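Long-range contacts in xyloglucan-specific endo-beta-1,4-glucanase GH12 (Aspergillus niveus, PDB 4NPR), which probably hydrolyses internal beta-1,4-glucosidic linkages of xyloglucan with retention of the anomeric configuration, as a family 12 glycoside hydrolase: residues 37-42 against 87-92; 107-112 against 235-240. All blocks are in the same frame, centred on the assembly; numbering follows the deposited sequence.

Contact 1: 37-42 against 87-92; sequences GNYILY and ANAALQ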
# COMPACT_ATOMS: atom_id res chain seq x y z
N GLY A 37 -4.07 -10.52 -15.47
CA GLY A 37 -4.83 -9.40 -16.02
C GLY A 37 -4.00 -8.14 -15.96
O GLY A 37 -2.91 -8.05 -16.54
N ASN A 38 -4.50 -7.18 -15.22
CA ASN A 38 -3.82 -5.91 -15.13
C ASN A 38 -2.99 -5.73 -13.90
O ASN A 38 -2.60 -4.62 -13.62
CB ASN A 38 -4.85 -4.81 -15.23
CG ASN A 38 -5.53 -4.83 -16.54
OD1 ASN A 38 -4.88 -4.89 -17.59
ND2 ASN A 38 -6.84 -4.84 -16.51
N TYR A 39 -2.67 -6.82 -13.22
CA TYR A 39 -1.90 -6.75 -11.98
C TYR A 39 -0.60 -7.56 -12.12
O TYR A 39 -0.50 -8.41 -12.98
CB TYR A 39 -2.76 -7.24 -10.79
CG TYR A 39 -4.07 -6.48 -10.61
CD1 TYR A 39 -4.11 -5.24 -9.95
CD2 TYR A 39 -5.31 -6.98 -11.11
CE1 TYR A 39 -5.29 -4.54 -9.77
CE2 TYR A 39 -6.51 -6.27 -10.92
CZ TYR A 39 -6.48 -5.04 -10.26
OH TYR A 39 -7.62 -4.30 -10.05
N ILE A 40 0.41 -7.20 -11.34
CA ILE A 40 1.52 -8.05 -11.04
C ILE A 40 1.50 -8.12 -9.53
O ILE A 40 1.40 -7.08 -8.83
CB ILE A 40 2.85 -7.47 -11.52
CG1 ILE A 40 2.90 -7.41 -13.06
CG2 ILE A 40 4.03 -8.33 -11.07
CD1 ILE A 40 3.98 -6.49 -13.60
N LEU A 41 1.51 -9.33 -9.01
CA LEU A 41 1.45 -9.56 -7.59
C LEU A 41 2.85 -9.92 -7.16
O LEU A 41 3.45 -10.80 -7.74
CB LEU A 41 0.47 -10.69 -7.28
CG LEU A 41 0.29 -11.14 -5.84
CD1 LEU A 41 -0.47 -10.11 -5.03
CD2 LEU A 41 -0.51 -12.44 -5.81
N TYR A 42 3.33 -9.28 -6.11
CA TYR A 42 4.74 -9.35 -5.70
C TYR A 42 4.85 -9.84 -4.28
O TYR A 42 4.06 -9.46 -3.46
CB TYR A 42 5.38 -7.96 -5.69
CG TYR A 42 5.56 -7.29 -7.02
CD1 TYR A 42 6.73 -7.51 -7.78
CD2 TYR A 42 4.60 -6.38 -7.52
CE1 TYR A 42 6.93 -6.87 -8.99
CE2 TYR A 42 4.79 -5.73 -8.74
CZ TYR A 42 5.96 -5.97 -9.46
OH TYR A 42 6.21 -5.37 -10.66
N ALA A 87 4.54 -7.13 0.12
CA ALA A 87 3.80 -7.92 -0.84
C ALA A 87 2.52 -7.16 -1.13
O ALA A 87 1.81 -6.77 -0.23
CB ALA A 87 3.46 -9.26 -0.24
N ASN A 88 2.23 -7.01 -2.42
CA ASN A 88 1.21 -6.12 -2.91
C ASN A 88 0.79 -6.54 -4.28
O ASN A 88 1.54 -7.19 -5.02
CB ASN A 88 1.75 -4.70 -3.01
CG ASN A 88 2.83 -4.56 -4.06
OD1 ASN A 88 2.60 -4.10 -5.18
ND2 ASN A 88 4.03 -4.99 -3.70
N ALA A 89 -0.42 -6.14 -4.63
CA ALA A 89 -0.86 -6.15 -6.03
C ALA A 89 -0.67 -4.73 -6.64
O ALA A 89 -1.22 -3.77 -6.14
CB ALA A 89 -2.32 -6.55 -6.10
N ALA A 90 0.05 -4.65 -7.77
CA ALA A 90 0.31 -3.41 -8.50
C ALA A 90 -0.44 -3.38 -9.83
O ALA A 90 -0.37 -4.31 -10.65
CB ALA A 90 1.81 -3.26 -8.75
N LEU A 91 -1.14 -2.30 -10.05
CA LEU A 91 -1.91 -2.13 -11.25
C LEU A 91 -0.95 -1.71 -12.34
O LEU A 91 -0.11 -0.87 -12.10
CB LEU A 91 -2.94 -1.04 -11.06
CG LEU A 91 -3.84 -0.78 -12.25
CD1 LEU A 91 -4.77 -1.97 -12.42
CD2 LEU A 91 -4.60 0.54 -12.08
N GLN A 92 -1.12 -2.28 -13.54
CA GLN A 92 -0.31 -1.97 -14.72
C GLN A 92 -1.12 -1.05 -15.60
O GLN A 92 -2.18 -1.39 -16.09
CB GLN A 92 0.05 -3.26 -15.45
CG GLN A 92 0.69 -4.31 -14.56
CD GLN A 92 1.99 -3.81 -13.89
OE1 GLN A 92 2.06 -3.62 -12.67
NE2 GLN A 92 3.00 -3.58 -14.68
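Tyr39 and Leu91 face each other as a non-hydrogen-bonded pair of antiparallel strands, and their side chains lie in the tightly packed half of this contact. The Tyr39 ring slants across the leucine, its CE1 3.7 Å from Leu91 CD1. With CG anti to the carbonyl carbon (chi1 -57°) the ring lies beside its own backbone N and runs along the inner face to a hydroxyl that is hydrogen-bonded to Asn66 O and Val240 N. Two residues on, Leu41 sends its CD1 branch to the methyl of Ala89, CD1 to CB 4.2 Å; Trp70 touches both residues. The two strands belong to the larger sheet of the beta-jelly roll characteristic of family 12, and the face bearing Tyr39, Leu41, Ala89 and Leu91 is pressed against the strands of the second sheet. Between the two faces runs a ladder of backbone bonds. Ile40 and Ala90 form a hydrogen-bonded pair, Ala90 N to Ile40 O being 3.0 Å and nearly straight at 173°. Just before strand 39-42 begins, Asn38 O accepts a bond from Gln92 N at 2.8 Å.

The other face is looser and partly open to solvent. Here Tyr42 leans along strand 87-91 and meets the methyl of Ala90 with its ring edge, CE2 to CB 3.9 Å. One ring face of Tyr42 carries CG2 of Ile40, 3.4 Å above the plane. Alongside runs the amide of Asn88, pointing the same way as Tyr42 and only 18° from the plane of its ring; ND2 of Asn88 is hydrogen-bonded to Phe86 O. At the far end the exposed Gln92, bent at chi2, crosses Ile40 at about a right angle near its CD1 methyl.

Contact 2: 107-112 against 235-240; sequences TWKWNY and VSDYSV. With SO4 (sulfate ion), chain C.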
# COMPACT_ATOMS: atom_id res chain seq x y z
N THR A 107 -11.97 -1.08 -4.72
CA THR A 107 -12.68 -1.78 -3.67
C THR A 107 -11.77 -2.85 -3.09
O THR A 107 -11.14 -3.58 -3.83
CB THR A 107 -14.00 -2.43 -4.20
OG1 THR A 107 -14.92 -1.41 -4.66
CG2 THR A 107 -14.69 -3.32 -3.09
N TRP A 108 -11.75 -2.97 -1.76
CA TRP A 108 -10.79 -3.81 -1.08
C TRP A 108 -11.47 -4.36 0.14
O TRP A 108 -12.04 -3.62 0.91
CB TRP A 108 -9.56 -2.98 -0.65
CG TRP A 108 -8.30 -3.75 -0.30
CD1 TRP A 108 -8.09 -5.10 -0.40
CD2 TRP A 108 -7.05 -3.19 0.11
NE1 TRP A 108 -6.80 -5.41 -0.03
CE2 TRP A 108 -6.14 -4.25 0.26
CE3 TRP A 108 -6.61 -1.89 0.34
CZ2 TRP A 108 -4.83 -4.06 0.66
CZ3 TRP A 108 -5.30 -1.69 0.73
CH2 TRP A 108 -4.43 -2.77 0.88
N LYS A 109 -11.37 -5.67 0.30
CA LYS A 109 -11.74 -6.36 1.49
C LYS A 109 -10.56 -7.22 1.94
O LYS A 109 -10.03 -8.04 1.14
CB LYS A 109 -12.95 -7.25 1.17
CG LYS A 109 -13.29 -8.26 2.27
CD LYS A 109 -13.57 -7.50 3.56
CE LYS A 109 -14.29 -8.37 4.58
NZ LYS A 109 -13.29 -9.22 5.26
N TRP A 110 -10.15 -7.10 3.19
CA TRP A 110 -9.03 -7.90 3.73
C TRP A 110 -9.28 -8.35 5.15
O TRP A 110 -10.15 -7.83 5.85
CB TRP A 110 -7.71 -7.14 3.71
CG TRP A 110 -7.72 -5.83 4.47
CD1 TRP A 110 -8.06 -4.65 3.98
CD2 TRP A 110 -7.39 -5.62 5.87
NE1 TRP A 110 -8.00 -3.68 4.97
CE2 TRP A 110 -7.59 -4.25 6.13
CE3 TRP A 110 -6.99 -6.44 6.91
CZ2 TRP A 110 -7.32 -3.68 7.37
CZ3 TRP A 110 -6.76 -5.85 8.19
CH2 TRP A 110 -6.94 -4.50 8.39
N ASN A 111 -8.45 -9.30 5.54
CA ASN A 111 -8.42 -9.85 6.90
C ASN A 111 -7.01 -10.27 7.36
O ASN A 111 -6.22 -10.75 6.59
CB ASN A 111 -9.36 -11.06 6.97
CG ASN A 111 -9.56 -11.52 8.38
OD1 ASN A 111 -10.10 -10.76 9.21
ND2 ASN A 111 -9.02 -12.72 8.73
N TYR A 112 -6.72 -10.09 8.65
CA TYR A 112 -5.46 -10.54 9.21
C TYR A 112 -5.74 -11.55 10.29
O TYR A 112 -6.67 -11.38 11.07
CB TYR A 112 -4.64 -9.37 9.82
CG TYR A 112 -3.30 -9.11 9.10
CD1 TYR A 112 -2.34 -10.09 9.01
CD2 TYR A 112 -3.03 -7.89 8.53
CE1 TYR A 112 -1.14 -9.87 8.38
CE2 TYR A 112 -1.82 -7.64 7.89
CZ TYR A 112 -0.87 -8.65 7.81
OH TYR A 112 0.32 -8.42 7.14
N VAL A 235 -6.67 -11.27 1.24
CA VAL A 235 -7.37 -10.29 0.42
C VAL A 235 -8.45 -11.02 -0.35
O VAL A 235 -8.16 -11.72 -1.29
CB VAL A 235 -6.39 -9.61 -0.54
CG1 VAL A 235 -7.11 -8.77 -1.57
CG2 VAL A 235 -5.39 -8.79 0.25
N SER A 236 -9.71 -10.89 0.05
CA SER A 236 -10.72 -11.75 -0.54
C SER A 236 -11.32 -11.08 -1.79
O SER A 236 -11.94 -11.74 -2.61
CB SER A 236 -11.73 -12.24 0.52
OG SER A 236 -12.38 -11.18 1.12
N ASP A 237 -11.09 -9.78 -1.93
CA ASP A 237 -11.21 -9.10 -3.20
C ASP A 237 -10.56 -7.70 -3.19
O ASP A 237 -10.60 -6.97 -2.20
CB ASP A 237 -12.66 -9.04 -3.66
CG ASP A 237 -13.47 -8.13 -2.83
OD1 ASP A 237 -13.76 -8.53 -1.68
OD2 ASP A 237 -13.81 -7.02 -3.33
N TYR A 238 -9.92 -7.38 -4.30
CA TYR A 238 -9.24 -6.13 -4.48
C TYR A 238 -9.41 -5.75 -5.95
O TYR A 238 -9.23 -6.59 -6.83
CB TYR A 238 -7.73 -6.20 -4.13
CG TYR A 238 -6.99 -4.90 -4.49
CD1 TYR A 238 -7.13 -3.76 -3.71
CD2 TYR A 238 -6.25 -4.80 -5.65
CE1 TYR A 238 -6.54 -2.54 -4.06
CE2 TYR A 238 -5.65 -3.61 -6.02
CZ TYR A 238 -5.77 -2.48 -5.22
OH TYR A 238 -5.14 -1.30 -5.58
N SER A 239 -9.79 -4.50 -6.20
CA SER A 239 -9.75 -3.95 -7.55
C SER A 239 -9.40 -2.50 -7.48
O SER A 239 -9.60 -1.85 -6.45
CB SER A 239 -11.08 -4.09 -8.30
OG SER A 239 -12.14 -3.64 -7.54
N VAL A 240 -8.82 -2.03 -8.59
CA VAL A 240 -8.58 -0.62 -8.83
C VAL A 240 -8.50 -0.39 -10.32
O VAL A 240 -8.04 -1.23 -11.06
CB VAL A 240 -7.30 -0.10 -8.11
CG1 VAL A 240 -6.03 -0.68 -8.71
CG2 VAL A 240 -7.24 1.43 -8.10
S SO4 C . -15.36 -4.87 -7.76
O1 SO4 C . -15.69 -4.00 -6.61
O2 SO4 C . -14.12 -5.62 -7.39
O3 SO4 C . -16.50 -5.81 -7.97
O4 SO4 C . -15.13 -4.07 -9.01
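Tyr238 turns the edge of its ring into the face of Trp108, a T-shaped stack with ring planes 73° apart. Its CD1 does the touching, 3.6 Å from Trp108 CG and offset toward the rim of the indole. CD1 of Trp110 lies over the opposite indole face, while Val235 comes in at the edge, its CG2 3.7 Å from Trp108 NE1. With CG anti to the backbone N (chi1 -162°), the Trp108 indole lies between Tyr238 and Trp110.

On the other face the groups are polar and more open. The carboxylate of Asp237 folds back over Lys109, OD1 3.2 Å from Lys109 CB, whereas the lysine chain, bent at chi2 and chi4, leads NZ off to 7.0 Å from OD1, too far for a salt bridge. Ser239 OG donates to sulfate O2 at 2.8 Å; Thr67 also binds this ion, probably from the crystallisation liquor. Lys109 faces a beta bulge: its N bonds to Asp237 O (2.9 Å) and its O accepts Ser236 N; the register then shifts by one and Trp110 pairs with Val235.

Strand 105-113 runs between 231-240 and 192-196 in the smaller sheet, with Trp108 and Tyr238 packed onto Tyr123 of strand 117-128 in the larger one.

In the fold
Contacts 1 and 2 are antiparallel strand pairs in different sheets of the jelly roll: 37-42 with 87-92 in the larger, 107-112 with 235-240 in the smaller. Their centres are about 13 Å apart, and the Tyr39 hydroxyl joins them; beside it Leu91 CD1 packs 3.6 Å from Val240 O and Tyr39 CE1 3.9 Å from Tyr238 CE2. Contact 1 is the more buried and has one tyrosine ring among aliphatic side chains on its inner side, whereas contact 2 fills its inner side with stacked aromatic rings and its outer side with hydroxyls and charges. Strands 87-97 and 105-113, one from each contact, follow each other in the chain and so link the two sheets.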